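Local coordinates for flavin reductase domain protein, FMN-binding (Shewanella baltica, PDB 3HMZ), which binds flavin mononucleotide and is probably an oxidoreductase of the flavoredoxin family that uses NAD or NADP as partner, at residues A88-T93 and R179-I184; L26-T31 and G167-D172; L92-G97 and G187-I192. One frame throughout, in Å; residues are numbered along the deposited sequence.

Interaction 1. Residues A88-T93 and R179-I184. With FMN (flavin mononucleotide), chain B.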
# COMPACT_ATOMS: atom_id res chain seq x y z
N ALA A 88 4.63 5.47 -17.91
CA ALA A 88 5.72 5.50 -18.93
C ALA A 88 6.84 4.51 -18.60
O ALA A 88 7.52 4.03 -19.51
CB ALA A 88 6.29 6.89 -19.09
N GLN A 89 7.02 4.24 -17.30
CA GLN A 89 8.02 3.32 -16.78
C GLN A 89 7.48 1.92 -16.51
O GLN A 89 8.08 1.14 -15.76
CB GLN A 89 8.62 3.91 -15.51
CG GLN A 89 9.36 5.21 -15.76
CD GLN A 89 9.80 5.84 -14.45
OE1 GLN A 89 9.00 6.04 -13.56
NE2 GLN A 89 11.08 6.21 -14.36
N LEU A 90 6.39 1.55 -17.21
CA LEU A 90 5.79 0.21 -17.05
C LEU A 90 6.83 -0.91 -17.31
O LEU A 90 7.03 -1.80 -16.46
CB LEU A 90 4.63 0.02 -18.04
CG LEU A 90 4.00 -1.36 -18.14
CD1 LEU A 90 3.38 -1.75 -16.84
CD2 LEU A 90 2.95 -1.31 -19.25
N GLN A 91 7.54 -0.84 -18.44
CA GLN A 91 8.50 -1.90 -18.78
C GLN A 91 9.67 -1.88 -17.81
O GLN A 91 10.10 -2.92 -17.33
CB GLN A 91 9.06 -1.80 -20.22
CG GLN A 91 8.08 -1.60 -21.34
CD GLN A 91 6.84 -2.46 -21.33
OE1 GLN A 91 6.89 -3.63 -20.99
NE2 GLN A 91 5.72 -1.89 -21.82
N LEU A 92 10.18 -0.68 -17.50
CA LEU A 92 11.29 -0.53 -16.55
C LEU A 92 10.95 -1.18 -15.21
O LEU A 92 11.75 -1.92 -14.62
CB LEU A 92 11.63 0.94 -16.34
CG LEU A 92 12.78 1.36 -15.42
CD1 LEU A 92 13.32 2.78 -15.75
CD2 LEU A 92 12.40 1.31 -13.94
N THR A 93 9.72 -0.90 -14.75
CA THR A 93 9.30 -1.39 -13.42
C THR A 93 9.23 -2.91 -13.39
O THR A 93 9.78 -3.55 -12.49
CB THR A 93 7.98 -0.75 -13.02
OG1 THR A 93 8.14 0.68 -12.98
CG2 THR A 93 7.49 -1.26 -11.66
N ARG A 179 0.76 8.83 -14.43
CA ARG A 179 0.02 8.12 -13.39
C ARG A 179 0.89 7.03 -12.74
O ARG A 179 1.80 6.45 -13.36
CB ARG A 179 -1.28 7.54 -13.96
CG ARG A 179 -2.33 8.60 -14.15
CD ARG A 179 -3.53 8.23 -14.98
NE ARG A 179 -4.41 9.40 -15.05
CZ ARG A 179 -5.26 9.75 -14.09
NH1 ARG A 179 -5.39 9.02 -13.02
NH2 ARG A 179 -6.01 10.84 -14.21
N SER A 180 0.63 6.76 -11.45
CA SER A 180 1.33 5.71 -10.74
C SER A 180 0.80 4.33 -11.14
O SER A 180 -0.30 4.21 -11.69
CB SER A 180 1.23 5.91 -9.22
OG SER A 180 -0.12 6.08 -8.79
N LEU A 181 1.64 3.33 -10.90
CA LEU A 181 1.38 1.95 -11.18
C LEU A 181 1.14 1.18 -9.90
O LEU A 181 1.82 1.40 -8.91
CB LEU A 181 2.57 1.33 -11.90
CG LEU A 181 2.84 1.76 -13.33
CD1 LEU A 181 4.26 1.28 -13.80
CD2 LEU A 181 1.74 1.22 -14.26
N HIS A 182 0.18 0.25 -9.98
CA HIS A 182 -0.32 -0.53 -8.84
C HIS A 182 -0.37 -1.98 -9.27
O HIS A 182 -1.24 -2.38 -10.02
CB HIS A 182 -1.67 0.04 -8.38
CG HIS A 182 -1.62 1.49 -8.01
ND1 HIS A 182 -1.68 1.93 -6.71
CD2 HIS A 182 -1.41 2.60 -8.77
CE1 HIS A 182 -1.55 3.24 -6.68
NE2 HIS A 182 -1.35 3.67 -7.92
N TYR A 183 0.64 -2.73 -8.88
CA TYR A 183 0.82 -4.10 -9.37
C TYR A 183 -0.17 -5.09 -8.84
O TYR A 183 -0.55 -5.01 -7.68
CB TYR A 183 2.20 -4.57 -8.96
CG TYR A 183 2.65 -5.89 -9.51
CD1 TYR A 183 2.67 -6.10 -10.87
CD2 TYR A 183 3.20 -6.87 -8.68
CE1 TYR A 183 3.15 -7.30 -11.41
CE2 TYR A 183 3.70 -8.07 -9.22
CZ TYR A 183 3.69 -8.26 -10.58
OH TYR A 183 4.22 -9.43 -11.09
N ILE A 184 -0.55 -6.05 -9.68
CA ILE A 184 -1.29 -7.23 -9.19
C ILE A 184 -0.43 -8.49 -9.30
O ILE A 184 -0.01 -9.07 -8.27
CB ILE A 184 -2.65 -7.43 -9.87
CG1 ILE A 184 -3.54 -6.22 -9.61
CG2 ILE A 184 -3.29 -8.71 -9.35
CD1 ILE A 184 -3.80 -5.92 -8.11
N1 FMN B . 10.42 -8.17 -4.07
C2 FMN B . 10.40 -7.88 -2.72
O2 FMN B . 11.28 -8.33 -2.00
N3 FMN B . 9.40 -7.05 -2.23
C4 FMN B . 8.41 -6.54 -3.00
O4 FMN B . 7.52 -5.82 -2.45
C4A FMN B . 8.43 -6.86 -4.36
N5 FMN B . 7.46 -6.37 -5.22
C5A FMN B . 7.56 -6.50 -6.60
C6 FMN B . 6.68 -5.84 -7.46
C7 FMN B . 6.76 -5.98 -8.84
C7M FMN B . 5.82 -5.25 -9.75
C8 FMN B . 7.75 -6.82 -9.37
C8M FMN B . 7.88 -7.02 -10.87
C9 FMN B . 8.62 -7.46 -8.51
C9A FMN B . 8.57 -7.33 -7.13
N10 FMN B . 9.45 -7.96 -6.25
C10 FMN B . 9.43 -7.67 -4.90
C1' FMN B . 10.62 -8.76 -6.75
C2' FMN B . 11.95 -8.00 -6.86
O2' FMN B . 11.77 -6.70 -7.46
C3' FMN B . 12.87 -8.88 -7.70
O3' FMN B . 13.15 -10.07 -6.98
C4' FMN B . 14.13 -8.16 -8.22
O4' FMN B . 14.62 -8.92 -9.32
C5' FMN B . 15.23 -8.00 -7.18
O5' FMN B . 16.34 -7.39 -7.83
P FMN B . 17.78 -7.38 -7.12
O1P FMN B . 18.69 -6.84 -8.21
O2P FMN B . 17.74 -6.54 -5.88
O3P FMN B . 18.12 -8.80 -6.75

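Interaction 2. Residues L26-T31 and G167-D172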
# COMPACT_ATOMS: atom_id res chain seq x y z
N LEU A 26 2.94 8.26 -0.91
CA LEU A 26 2.70 6.83 -0.92
C LEU A 26 1.29 6.44 -0.47
O LEU A 26 0.99 5.26 -0.39
CB LEU A 26 3.70 6.12 -0.01
CG LEU A 26 5.17 6.31 -0.35
CD1 LEU A 26 6.06 5.59 0.63
CD2 LEU A 26 5.48 5.89 -1.81
N ASN A 27 0.46 7.43 -0.12
CA ASN A 27 -0.81 7.13 0.56
C ASN A 27 -1.79 6.31 -0.26
O ASN A 27 -2.52 5.48 0.30
CB ASN A 27 -1.44 8.40 1.10
CG ASN A 27 -1.81 8.31 2.55
OD1 ASN A 27 -1.19 7.60 3.31
ND2 ASN A 27 -2.78 9.11 2.96
N HIS A 28 -1.75 6.51 -1.58
CA HIS A 28 -2.59 5.80 -2.51
C HIS A 28 -2.07 4.38 -2.85
O HIS A 28 -2.66 3.68 -3.68
CB HIS A 28 -2.82 6.62 -3.77
CG HIS A 28 -1.58 6.92 -4.53
ND1 HIS A 28 -0.50 7.59 -3.99
CD2 HIS A 28 -1.29 6.72 -5.83
CE1 HIS A 28 0.43 7.73 -4.92
NE2 HIS A 28 -0.02 7.20 -6.05
N GLY A 29 -0.98 3.95 -2.20
CA GLY A 29 -0.44 2.62 -2.31
C GLY A 29 0.20 2.22 -3.64
O GLY A 29 0.06 1.08 -4.09
N PRO A 30 0.99 3.12 -4.24
CA PRO A 30 1.64 2.74 -5.49
C PRO A 30 2.72 1.67 -5.29
O PRO A 30 3.33 1.59 -4.23
CB PRO A 30 2.33 4.04 -5.93
CG PRO A 30 2.67 4.74 -4.61
CD PRO A 30 1.47 4.44 -3.77
N THR A 31 2.98 0.94 -6.35
CA THR A 31 4.15 0.10 -6.45
C THR A 31 5.32 1.08 -6.65
O THR A 31 5.18 2.08 -7.35
CB THR A 31 3.99 -0.90 -7.59
OG1 THR A 31 2.94 -1.81 -7.22
CG2 THR A 31 5.25 -1.63 -7.86
N GLY A 167 1.57 19.65 -1.63
CA GLY A 167 1.04 18.57 -0.83
C GLY A 167 -0.03 17.67 -1.40
O GLY A 167 -0.60 16.90 -0.66
N HIS A 168 -0.33 17.79 -2.69
CA HIS A 168 -1.36 16.97 -3.33
C HIS A 168 -0.95 16.46 -4.70
O HIS A 168 -0.24 17.11 -5.44
CB HIS A 168 -2.66 17.75 -3.49
CG HIS A 168 -3.23 18.23 -2.19
ND1 HIS A 168 -4.09 17.48 -1.43
CD2 HIS A 168 -2.96 19.35 -1.46
CE1 HIS A 168 -4.38 18.13 -0.31
NE2 HIS A 168 -3.70 19.27 -0.30
N TRP A 169 -1.44 15.27 -5.00
CA TRP A 169 -1.32 14.70 -6.31
C TRP A 169 -2.29 15.41 -7.24
O TRP A 169 -3.36 15.88 -6.79
CB TRP A 169 -1.63 13.20 -6.31
CG TRP A 169 -0.58 12.37 -5.68
CD1 TRP A 169 -0.59 11.87 -4.44
CD2 TRP A 169 0.66 11.96 -6.28
NE1 TRP A 169 0.54 11.12 -4.21
CE2 TRP A 169 1.35 11.19 -5.32
CE3 TRP A 169 1.27 12.19 -7.51
CZ2 TRP A 169 2.58 10.60 -5.57
CZ3 TRP A 169 2.52 11.62 -7.76
CH2 TRP A 169 3.14 10.82 -6.79
N HIS A 170 -1.92 15.46 -8.51
CA HIS A 170 -2.74 16.09 -9.56
C HIS A 170 -2.78 15.20 -10.78
O HIS A 170 -2.58 15.64 -11.88
CB HIS A 170 -2.18 17.48 -9.85
CG HIS A 170 -2.37 18.45 -8.73
ND1 HIS A 170 -3.59 19.03 -8.48
CD2 HIS A 170 -1.53 18.89 -7.77
CE1 HIS A 170 -3.48 19.81 -7.42
NE2 HIS A 170 -2.25 19.72 -6.96
N PHE A 171 -3.05 13.90 -10.56
CA PHE A 171 -3.08 12.96 -11.70
C PHE A 171 -4.11 13.34 -12.78
O PHE A 171 -3.87 13.10 -13.99
CB PHE A 171 -3.36 11.53 -11.21
CG PHE A 171 -2.30 10.97 -10.37
CD1 PHE A 171 -1.04 10.69 -10.91
CD2 PHE A 171 -2.54 10.60 -9.04
CE1 PHE A 171 -0.06 10.10 -10.11
CE2 PHE A 171 -1.57 10.02 -8.28
CZ PHE A 171 -0.33 9.77 -8.81
N ASP A 172 -5.21 13.95 -12.32
CA ASP A 172 -6.28 14.32 -13.24
C ASP A 172 -5.84 15.35 -14.28
O ASP A 172 -6.31 15.28 -15.42
CB ASP A 172 -7.56 14.75 -12.51
CG ASP A 172 -7.38 16.00 -11.65
OD1 ASP A 172 -6.28 16.19 -11.08
OD2 ASP A 172 -8.34 16.77 -11.51

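Interaction 3. Residues L92-G97 and G187-I192. With FMN (flavin mononucleotide), chain B.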
# COMPACT_ATOMS: atom_id res chain seq x y z
N LEU A 92 10.18 -0.68 -17.50
CA LEU A 92 11.29 -0.53 -16.55
C LEU A 92 10.95 -1.18 -15.21
O LEU A 92 11.75 -1.92 -14.62
CB LEU A 92 11.63 0.94 -16.34
CG LEU A 92 12.78 1.36 -15.42
CD1 LEU A 92 13.32 2.78 -15.75
CD2 LEU A 92 12.40 1.31 -13.94
N THR A 93 9.72 -0.90 -14.75
CA THR A 93 9.30 -1.39 -13.42
C THR A 93 9.23 -2.91 -13.39
O THR A 93 9.78 -3.55 -12.49
CB THR A 93 7.98 -0.75 -13.02
OG1 THR A 93 8.14 0.68 -12.98
CG2 THR A 93 7.49 -1.26 -11.66
N HIS A 94 8.63 -3.47 -14.42
CA HIS A 94 8.54 -4.91 -14.48
C HIS A 94 9.91 -5.57 -14.65
O HIS A 94 10.20 -6.57 -14.00
CB HIS A 94 7.59 -5.32 -15.61
CG HIS A 94 7.22 -6.76 -15.55
ND1 HIS A 94 7.81 -7.66 -16.39
CD2 HIS A 94 6.46 -7.48 -14.69
CE1 HIS A 94 7.36 -8.88 -16.12
NE2 HIS A 94 6.52 -8.80 -15.10
N ARG A 95 10.77 -4.94 -15.45
CA ARG A 95 12.11 -5.48 -15.71
C ARG A 95 12.98 -5.49 -14.48
O ARG A 95 13.64 -6.50 -14.19
CB ARG A 95 12.81 -4.72 -16.84
CG ARG A 95 12.25 -5.00 -18.21
CD ARG A 95 13.04 -4.21 -19.26
NE ARG A 95 12.42 -4.31 -20.57
CZ ARG A 95 12.99 -3.93 -21.70
NH1 ARG A 95 14.22 -3.45 -21.70
NH2 ARG A 95 12.34 -4.06 -22.84
N VAL A 96 13.01 -4.38 -13.74
CA VAL A 96 13.85 -4.34 -12.51
C VAL A 96 13.32 -5.28 -11.42
O VAL A 96 14.08 -5.63 -10.53
CB VAL A 96 14.07 -2.93 -11.93
CG1 VAL A 96 14.80 -2.02 -12.98
CG2 VAL A 96 12.78 -2.29 -11.45
N GLY A 97 12.06 -5.66 -11.54
CA GLY A 97 11.45 -6.63 -10.66
C GLY A 97 11.48 -8.07 -11.16
O GLY A 97 10.92 -8.95 -10.51
N GLY A 187 2.59 -9.63 -15.46
CA GLY A 187 2.99 -8.33 -15.99
C GLY A 187 1.89 -7.29 -15.85
O GLY A 187 2.01 -6.21 -16.42
N GLN A 188 0.87 -7.59 -15.05
CA GLN A 188 -0.32 -6.76 -14.98
C GLN A 188 -0.36 -5.81 -13.79
O GLN A 188 -0.20 -6.21 -12.64
CB GLN A 188 -1.56 -7.64 -15.03
CG GLN A 188 -2.88 -6.88 -15.30
CD GLN A 188 -3.56 -6.50 -14.03
OE1 GLN A 188 -3.69 -7.34 -13.13
NE2 GLN A 188 -4.06 -5.26 -13.94
N PHE A 189 -0.61 -4.56 -14.13
CA PHE A 189 -0.73 -3.44 -13.22
C PHE A 189 -1.99 -2.65 -13.55
O PHE A 189 -2.53 -2.73 -14.65
CB PHE A 189 0.42 -2.44 -13.44
CG PHE A 189 1.82 -2.98 -13.21
CD1 PHE A 189 2.45 -3.80 -14.17
CD2 PHE A 189 2.57 -2.58 -12.11
CE1 PHE A 189 3.73 -4.28 -13.99
CE2 PHE A 189 3.90 -3.04 -11.93
CZ PHE A 189 4.48 -3.86 -12.88
N TYR A 190 -2.45 -1.90 -12.58
CA TYR A 190 -3.45 -0.86 -12.81
C TYR A 190 -2.78 0.48 -12.58
O TYR A 190 -1.99 0.66 -11.65
CB TYR A 190 -4.64 -0.97 -11.87
CG TYR A 190 -5.49 -2.14 -12.13
CD1 TYR A 190 -6.40 -2.13 -13.15
CD2 TYR A 190 -5.40 -3.26 -11.32
CE1 TYR A 190 -7.21 -3.27 -13.41
CE2 TYR A 190 -6.20 -4.37 -11.53
CZ TYR A 190 -7.10 -4.37 -12.58
OH TYR A 190 -7.91 -5.47 -12.80
N ALA A 191 -3.10 1.43 -13.45
CA ALA A 191 -2.74 2.82 -13.23
C ALA A 191 -3.74 3.42 -12.24
O ALA A 191 -4.89 2.98 -12.16
CB ALA A 191 -2.78 3.62 -14.55
N ILE A 192 -3.32 4.44 -11.49
CA ILE A 192 -4.25 5.14 -10.64
C ILE A 192 -5.29 5.82 -11.56
O ILE A 192 -4.98 6.20 -12.70
CB ILE A 192 -3.48 6.16 -9.75
CG1 ILE A 192 -4.30 6.58 -8.52
CG2 ILE A 192 -2.96 7.37 -10.54
CD1 ILE A 192 -4.76 5.38 -7.62
N1 FMN B . 10.42 -8.17 -4.07
C2 FMN B . 10.40 -7.88 -2.72
O2 FMN B . 11.28 -8.33 -2.00
N3 FMN B . 9.40 -7.05 -2.23
C4 FMN B . 8.41 -6.54 -3.00
O4 FMN B . 7.52 -5.82 -2.45
C4A FMN B . 8.43 -6.86 -4.36
N5 FMN B . 7.46 -6.37 -5.22
C5A FMN B . 7.56 -6.50 -6.60
C6 FMN B . 6.68 -5.84 -7.46
C7 FMN B . 6.76 -5.98 -8.84
C7M FMN B . 5.82 -5.25 -9.75
C8 FMN B . 7.75 -6.82 -9.37
C8M FMN B . 7.88 -7.02 -10.87
C9 FMN B . 8.62 -7.46 -8.51
C9A FMN B . 8.57 -7.33 -7.13
N10 FMN B . 9.45 -7.96 -6.25
C10 FMN B . 9.43 -7.67 -4.90
C1' FMN B . 10.62 -8.76 -6.75
C2' FMN B . 11.95 -8.00 -6.86
O2' FMN B . 11.77 -6.70 -7.46
C3' FMN B . 12.87 -8.88 -7.70
O3' FMN B . 13.15 -10.07 -6.98
C4' FMN B . 14.13 -8.16 -8.22
O4' FMN B . 14.62 -8.92 -9.32
C5' FMN B . 15.23 -8.00 -7.18
O5' FMN B . 16.34 -7.39 -7.83
P FMN B . 17.78 -7.38 -7.12
O1P FMN B . 18.69 -6.84 -8.21
O2P FMN B . 17.74 -6.54 -5.88
O3P FMN B . 18.12 -8.80 -6.75

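Interaction 1. Residues A88-T93 and R179-I184
Gln-89 meets Leu-181 through its backbone: the carbonyl carbon of Gln-89 lies 4.3 Å from Leu-181 CD1, where the chain turns into helix 90-96. Gln-89 is the N-cap residue, and the OE1 of its side chain takes a hydrogen bond from the backbone N of Thr-86. Leu-90 comes next and gives the closest approach, its CA 3.7 Å from Leu-181 CD1, so the methyl rests against the helix backbone. The two leucine side chains touch more lightly, CD1 of Leu-90 standing 4.3 Å from CD2 of Leu-181. One turn on, Thr-93 passes alongside Leu-181 in the opposite direction, its OG1 4.0 Å from the same CD1. That hydroxyl is already spoken for: with OG1 beside the backbone N (chi1 -59°), it reaches back to Gln-89 O at 2.8 Å, arriving 44° out of the carbonyl plane. Gln-89 O thus accepts two bonds, the other from Thr-93 N; together they fix the threonine's rotation, leaving OG1 as the atom turned against Leu-181. Farther along the strand, the C7M methyl of FMN sits over the centre of one face of the Tyr-183 ring, 3.1 Å above its plane, making this residue part of the FMN pocket. The contact packs the first turn of helix 90-96 on strand 181-185; Phe-189 of the adjoining strand 188-197 also touches Leu-90, and Leu-33 of strand 32-38 touches Thr-93.

Interaction 2. Residues L26-T31 and G167-D172
His-28 and Trp-169 are the residues of closest backbone approach, yet their CA atoms stay 9.8 Å apart, so side chains alone bridge the gap. The result is an aromatic cluster of His-28, Trp-169 and Phe-171. His-28 sits in a type I turn from Leu-26 to Gly-29, closed by Gly-29 N on Leu-26 O at 3.0 Å, while Trp-169 ends the short strand 168-169 and Phe-171 follows in the loop beyond. With CG between the backbone N and the carbonyl carbon (chi1 63°), the imidazole stands over one face of the indole, CE1 lying 3.1 Å above its plane toward the rim and 3.5 Å from Trp-169 NE1. The planes are inclined at 62°. Phe-171 comes at the histidine from the opposite direction, its ring turned 53° from the imidazole and its CZ 3.8 Å from His-28 NE2; this CZ also lies over the rim of the indole, on the same face as His-28 CE1. Two polar atoms of the cluster bond outward: His-28 NE2 with the hydroxyl of Ser-180, and Trp-169 NE1 with Arg-24 O. The cluster lies away from the flavin and joins the loop ahead of strand 32-38 to the 167-172 segment. Tyr-190 of the second subunit meets the Phe-171 ring edge-to-face. On the His-28 ring, Pro-30 CD rests over the centre of one face, 3.6 Å above the plane.

Interaction 3. Residues L92-G97 and G187-I192
His-94 and Gly-187 form the close end of this contact: His-94 NE2 lies 3.7 Å from Gly-187 CA. The imidazole gets there because CG is anti to the backbone N (chi1 -168°), which swings the ring off the helix toward the turn ahead of strand 188-197. Its NE2 also makes a weak hydrogen bond to Gly-186 O. Deeper in, the packing is apolar and less intimate. Thr-93 CG2 touches Phe-189 CE2 at 4.0 Å, and His-94 CD2 comes to the phenyl edge at 4.3 Å. The flavin fills in beside them, its C7M methyl 3.7 Å from Phe-189 CE2 and C8M near the His-94 ring. Toward solvent, His-94 remains partly exposed, and Ala-198 of the second subunit packs on it. Without the imidazole, as with an alanine here, Gly-186 O would probably lose its weak bond and a gap would open between Gly-187 and the C8M methyl. At the helix end, Gly-97 CA lies 3.2 Å from FMN O2', and a side chain there would run into C8M. Apart from the weak histidine bond, the contact is mostly van der Waals packing, consistent with a pocket wall that holds the dimethylbenzene end of the flavin largely by shape.

Interactions 1 and 3 are near neighbours, their centres about 4 Å apart: both start from helix 90-96, share Leu-92 and Thr-93, and land on successive strands of one antiparallel pair, 181-185 and 188-197. Together they place helix and hairpin around the methyl-bearing end of the flavin. Interaction 2 lies about 13 Å from the centre of interaction 1 and 16 Å from that of interaction 3, away from the FMN site. Along the chain 26-31 comes first, then 88-97, 167-172 and finally 179-192, so interaction 2 interleaves with the other two. Thr-31 probably hydrogen-bonds to Leu-181 and Tyr-183 of strand 181-185, tying interaction 2 to interaction 1, and all three contacts touch the second subunit.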